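Local coordinates for hypothetical protein (Geobacillus stearothermophilus, PDB 1SFS) that is of unknown function but carries an Rv2525c-like, glycoside hydrolase-like domain and may be a bacterial lysozyme, at residues A[186-191]-A[202-207]; A[214-219]-A[227-232]. One frame throughout, in Å; residues are numbered along the deposited sequence. Where two conformers were deposited one is given.

Interaction 1 (A[186-191]-A[202-207]); sequences AAPRPG and QPAAPP
A single backbone hydrogen bond ties A204 to A187: the amide N of A204 lies 2.8 Å from the carbonyl O of A187, with an N-H...O angle of 159°. The donor approaches off the carbonyl plane, tilted from it by 29°. At the end of strand 182-185, the S185 hydroxyl lies within hydrogen-bonding reach of both A187 O and A204 O, so its one proton is shared or alternates between them.

Beside this bond lie two apolar pairs, A204 CB with A187 CB at 4.0 Å and with P188 CD at 4.2 Å. The remaining touches are van der Waals contacts with backbone atoms. The methyl of A204 points at the other segment and sits 3.3 Å from A187 O. P188 CD lies 3.5 Å from A204 N and 3.6 Å from the carbonyl O of Q202, which places the proline ring alongside the backbone of 202-204. The peptide bond between A187 and P188 is cis, and this brings P188 CD to the same side as A187 O; the acceptor and the ring methylene therefore face the second segment together.

Both segments belong to the long irregular excursion between strands 182-185 and 211-218, and they join two arms of that loop near the protein surface. The P203 ring packs on S185 and on V212 and W215 of strand 211-218. P188 and P203 lack an N-H, which is consistent with the absence of regular strand pairing here; the contact consists of one hydrogen bond flanked by small methyl and methylene contacts.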
loop_
_atom_site.group_PDB
_atom_site.type_symbol
_atom_site.label_atom_id
_atom_site.label_comp_id
_atom_site.label_asym_id
_atom_site.label_seq_id
_atom_site.Cartn_x
_atom_site.Cartn_y
_atom_site.Cartn_z
ATOM N N ALA A 186 6.158 4.171 -5.401
ATOM C CA ALA A 186 7.189 4.721 -4.553
ATOM C C ALA A 186 8.181 5.605 -5.275
ATOM O O ALA A 186 9.267 5.844 -4.764
ATOM C CB ALA A 186 7.919 3.577 -3.838
ATOM N N ALA A 187 7.817 6.154 -6.428
ATOM C CA ALA A 187 8.700 7.043 -7.182
ATOM C C ALA A 187 7.880 8.051 -7.954
ATOM O O ALA A 187 6.742 7.725 -8.351
ATOM C CB ALA A 187 9.503 6.212 -8.208
ATOM N N PRO A 188 8.427 9.208 -8.262
ATOM C CA PRO A 188 9.680 9.734 -7.692
ATOM C C PRO A 188 9.454 10.147 -6.255
ATOM O O PRO A 188 8.321 10.125 -5.741
ATOM C CB PRO A 188 9.983 10.950 -8.602
ATOM C CG PRO A 188 8.621 11.418 -8.966
ATOM C CD PRO A 188 7.762 10.191 -9.143
ATOM N N ARG A 189 10.510 10.546 -5.580
ATOM C CA ARG A 189 10.473 10.821 -4.164
ATOM C C ARG A 189 11.100 12.167 -3.858
ATOM O O ARG A 189 12.254 12.276 -3.388
ATOM C CB ARG A 189 11.235 9.693 -3.451
ATOM C CG ARG A 189 11.066 9.636 -1.969
ATOM C CD ARG A 189 11.823 8.469 -1.296
ATOM N NE ARG A 189 11.347 7.245 -1.872
ATOM C CZ ARG A 189 12.016 6.170 -2.213
ATOM N NH1 ARG A 189 13.315 6.054 -1.981
ATOM N NH2 ARG A 189 11.320 5.185 -2.778
ATOM N N PRO A 190 10.414 13.262 -4.182
ATOM C CA PRO A 190 10.977 14.605 -3.956
ATOM C C PRO A 190 11.180 14.915 -2.482
ATOM O O PRO A 190 12.043 15.740 -2.202
ATOM C CB PRO A 190 9.927 15.525 -4.573
ATOM C CG PRO A 190 8.620 14.746 -4.540
ATOM C CD PRO A 190 9.104 13.334 -4.833
ATOM N N GLY A 191 10.479 14.269 -1.568
ATOM C CA GLY A 191 10.694 14.456 -0.143
ATOM C C GLY A 191 9.426 14.786 0.592
ATOM O O GLY A 191 8.433 15.281 0.026
ATOM N N GLN A 202 1.818 13.267 -9.281
ATOM C CA GLN A 202 2.609 12.872 -10.448
ATOM C C GLN A 202 3.432 11.611 -10.187
ATOM O O GLN A 202 4.671 11.606 -10.389
ATOM C CB GLN A 202 3.495 14.038 -10.945
ATOM C CG GLN A 202 4.326 14.644 -9.874
ATOM C CD GLN A 202 4.924 16.006 -10.063
ATOM O OE1 GLN A 202 4.732 16.735 -9.096
ATOM N NE2 GLN A 202 5.616 16.314 -11.147
ATOM N N PRO A 203 2.825 10.511 -9.761
ATOM C CA PRO A 203 3.647 9.296 -9.558
ATOM C C PRO A 203 4.215 8.771 -10.865
ATOM O O PRO A 203 3.585 8.892 -11.935
ATOM C CB PRO A 203 2.635 8.296 -9.039
ATOM C CG PRO A 203 1.332 8.736 -9.535
ATOM C CD PRO A 203 1.424 10.253 -9.513
ATOM N N ALA A 204 5.369 8.122 -10.737
ATOM C CA ALA A 204 5.877 7.257 -11.841
ATOM C C ALA A 204 4.941 6.057 -11.993
ATOM O O ALA A 204 4.435 5.514 -11.027
ATOM C CB ALA A 204 7.261 6.775 -11.509
ATOM N N ALA A 205 4.800 5.614 -13.215
ATOM C CA ALA A 205 3.950 4.482 -13.547
ATOM C C ALA A 205 4.725 3.466 -14.364
ATOM O O ALA A 205 5.645 3.816 -15.066
ATOM C CB ALA A 205 2.796 4.987 -14.377
ATOM N N PRO A 206 4.310 2.199 -14.335
ATOM C CA PRO A 206 4.902 1.244 -15.285
ATOM C C PRO A 206 4.492 1.593 -16.683
ATOM O O PRO A 206 3.524 2.313 -16.903
ATOM C CB PRO A 206 4.291 -0.065 -14.867
ATOM C CG PRO A 206 2.991 0.307 -14.266
ATOM C CD PRO A 206 3.231 1.601 -13.541
ATOM N N PRO A 207 5.205 1.076 -17.695
ATOM C CA PRO A 207 4.944 1.467 -19.089
ATOM C C PRO A 207 3.830 0.682 -19.733
ATOM O O PRO A 207 3.967 0.352 -20.910
ATOM C CB PRO A 207 6.294 1.242 -19.729
ATOM C CG PRO A 207 6.874 0.110 -19.006
ATOM C CD PRO A 207 6.445 0.284 -17.584
#

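Interaction 2 (A[214-219]-A[227-232]); sequences VWQYGR and DTNLAD
The phenol ring of Y217 lies across T228, whose OG1 sits over one ring face, displaced toward the rim and only 3.3 Å from Y217 CZ. CG of Y217 falls between its own backbone N and carbonyl carbon (chi1 72°), which swings the ring over the neighbouring strand. Its hydroxyl continues past T228 to T193 and to the indole N-H of W30. The apolar contacts on the same face are a little longer: Y217 CB covers the centre of the W215 indole, and L230 fits beside both aromatics, with CD1 3.9 Å from W215 CZ3 and CG as far from Y217 CE2.

Strand 227-231 runs antiparallel to 211-218 and also to 29-33, closing a sheet whose remaining neighbours are parallel, consistent with the barrel of a glycoside hydrolase-like domain. W215 and L230 exchange two hydrogen bonds, W215 N to L230 O (2.8 Å) and L230 N to W215 O (2.9 Å). Beyond the Q216-N229 pair, a classic beta bulge sets Y217 and G218 both against T228: their amides share T228 O through weak bonds, while T228 N returns a firm one to G218 O at 3.0 Å.

The face bearing Q216 and N229 is polar toward D33 and W184, and apolar where V214 CG1 meets A231 CB at 4.4 Å. N229 OD1 lies close to Q216 CB (3.2 Å) and is bonded to W184 NE1, while both side-chain amide nitrogens reach OD2 of D33.

Packing thins toward exposed R219. Its NE bonds Q216 OE1 almost straight (174°), and the Y155 hydroxyl bonds both Q216 OE1 and R219 NH2. D227 brings OD2 near the R219 backbone, but that oxygen bonds D220 N and remains 5.4 Å from R219 NE.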
loop_
_atom_site.group_PDB
_atom_site.type_symbol
_atom_site.label_atom_id
_atom_site.label_comp_id
_atom_site.label_asym_id
_atom_site.label_seq_id
_atom_site.Cartn_x
_atom_site.Cartn_y
_atom_site.Cartn_z
ATOM N N VAL A 214 -2.033 5.710 -5.752
ATOM C CA VAL A 214 -1.338 6.174 -4.561
ATOM C C VAL A 214 0.090 6.492 -4.940
ATOM O O VAL A 214 0.671 5.794 -5.774
ATOM C CB VAL A 214 -1.371 5.174 -3.381
ATOM C CG1 VAL A 214 -1.306 5.919 -2.057
ATOM C CG2 VAL A 214 -2.561 4.227 -3.450
ATOM N N TRP A 215 0.694 7.481 -4.290
ATOM C CA TRP A 215 2.042 7.912 -4.562
ATOM C C TRP A 215 2.732 8.240 -3.232
ATOM O O TRP A 215 2.311 9.197 -2.548
ATOM C CB TRP A 215 2.024 9.157 -5.448
ATOM C CG TRP A 215 3.367 9.709 -5.755
ATOM C CD1 TRP A 215 4.558 9.072 -5.860
ATOM C CD2 TRP A 215 3.674 11.088 -6.007
ATOM N NE1 TRP A 215 5.556 9.945 -6.155
ATOM C CE2 TRP A 215 5.037 11.202 -6.243
ATOM C CE3 TRP A 215 2.887 12.247 -6.024
ATOM C CZ2 TRP A 215 5.653 12.428 -6.510
ATOM C CZ3 TRP A 215 3.487 13.469 -6.283
ATOM C CH2 TRP A 215 4.850 13.540 -6.521
ATOM N N GLN A 216 3.768 7.523 -2.878
ATOM C CA GLN A 216 4.610 7.857 -1.720
ATOM C C GLN A 216 5.652 8.864 -2.227
ATOM O O GLN A 216 6.628 8.471 -2.860
ATOM C CB GLN A 216 5.227 6.639 -1.111
ATOM C CG GLN A 216 5.839 6.926 0.257
ATOM C CD GLN A 216 6.507 5.693 0.767
ATOM O OE1 GLN A 216 7.495 5.259 0.144
ATOM N NE2 GLN A 216 5.982 5.116 1.827
ATOM N N TYR A 217 5.423 10.143 -1.963
ATOM C CA TYR A 217 6.310 11.158 -2.486
ATOM C C TYR A 217 7.445 11.541 -1.553
ATOM O O TYR A 217 8.375 12.243 -1.966
ATOM C CB TYR A 217 5.510 12.393 -2.919
ATOM C CG TYR A 217 4.953 13.208 -1.808
ATOM C CD1 TYR A 217 5.667 14.245 -1.256
ATOM C CD2 TYR A 217 3.667 13.045 -1.319
ATOM C CE1 TYR A 217 5.155 15.028 -0.236
ATOM C CE2 TYR A 217 3.136 13.806 -0.308
ATOM C CZ TYR A 217 3.883 14.827 0.242
ATOM O OH TYR A 217 3.348 15.587 1.243
ATOM N N GLY A 218 7.395 11.065 -0.305
ATOM C CA GLY A 218 8.473 11.301 0.606
ATOM C C GLY A 218 8.519 10.259 1.699
ATOM O O GLY A 218 7.471 9.731 2.103
ATOM N N ARG A 219 9.711 9.963 2.200
ATOM C CA ARG A 219 9.900 9.049 3.312
ATOM C C ARG A 219 10.525 9.792 4.479
ATOM O O ARG A 219 11.358 10.704 4.286
ATOM C CB ARG A 219 10.781 7.837 2.921
ATOM C CG ARG A 219 10.108 6.898 1.959
ATOM C CD ARG A 219 11.057 5.746 1.626
ATOM N NE ARG A 219 10.409 4.780 0.771
ATOM C CZ ARG A 219 11.090 3.759 0.225
ATOM N NH1 ARG A 219 12.383 3.517 0.372
ATOM N NH2 ARG A 219 10.377 2.939 -0.524
ATOM N N ASP A 227 5.868 8.458 6.616
ATOM C CA ASP A 227 6.053 8.807 5.210
ATOM C C ASP A 227 4.829 9.562 4.731
ATOM O O ASP A 227 3.749 9.443 5.299
ATOM C CB ASP A 227 6.220 7.576 4.354
ATOM C CG ASP A 227 7.274 6.665 4.932
ATOM O OD1 ASP A 227 7.001 5.428 5.080
ATOM O OD2 ASP A 227 8.400 7.069 5.247
ATOM N N THR A 228 4.968 10.334 3.634
ATOM C CA THR A 228 3.897 11.135 3.107
ATOM C C THR A 228 3.483 10.677 1.712
ATOM O O THR A 228 4.294 10.353 0.858
ATOM C CB THR A 228 4.238 12.639 3.094
ATOM O OG1 THR A 228 5.434 12.868 2.338
ATOM C CG2 THR A 228 4.464 13.160 4.517
ATOM N N ASN A 229 2.149 10.690 1.515
ATOM C CA ASN A 229 1.529 10.138 0.305
ATOM C C ASN A 229 0.483 11.088 -0.233
ATOM O O ASN A 229 -0.121 11.885 0.499
ATOM C CB ASN A 229 0.830 8.823 0.619
ATOM C CG ASN A 229 1.776 7.774 1.124
ATOM O OD1 ASN A 229 2.499 7.161 0.376
ATOM N ND2 ASN A 229 1.744 7.539 2.437
ATOM N N LEU A 230 0.204 10.932 -1.522
ATOM C CA LEU A 230 -0.932 11.498 -2.198
ATOM C C LEU A 230 -1.715 10.383 -2.881
ATOM O O LEU A 230 -1.126 9.363 -3.266
ATOM C CB LEU A 230 -0.543 12.548 -3.215
ATOM C CG LEU A 230 0.022 13.851 -2.630
ATOM C CD1 LEU A 230 0.809 14.596 -3.691
ATOM C CD2 LEU A 230 -1.101 14.687 -2.086
ATOM N N ALA A 231 -2.989 10.578 -3.091
ATOM C CA ALA A 231 -3.840 9.561 -3.732
ATOM C C ALA A 231 -4.810 10.175 -4.696
ATOM O O ALA A 231 -5.266 11.309 -4.533
ATOM C CB ALA A 231 -4.599 8.751 -2.702
ATOM N N ASP A 232 -5.208 9.367 -5.669
ATOM C CA ASP A 232 -6.374 9.586 -6.472
ATOM C C ASP A 232 -7.601 9.304 -5.603
ATOM O O ASP A 232 -7.633 8.319 -4.863
ATOM C CB ASP A 232 -6.311 8.618 -7.653
ATOM C CG ASP A 232 -7.392 8.782 -8.722
ATOM O OD1 ASP A 232 -8.565 8.590 -8.379
ATOM O OD2 ASP A 232 -7.047 9.073 -9.862
#

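In the fold
Interactions 1 and 2 follow one another along the chain and adjoin in space, their centres about 9 Å apart. The loop contact lies nearer the surface, its centre about 14 Å from that of the chain against about 10 Å for the hairpin. Two probable hydrogen bonds join them: W215 NE1 to P188 O at 2.8 Å, and G191 N to Y217 O at 2.9 Å. P190 CD adds packing 3.2 Å from Y217 O. The 186-191 segment thus rests on strand 211-218 while also holding 202-207. No ligand or established active site is available to relate them to.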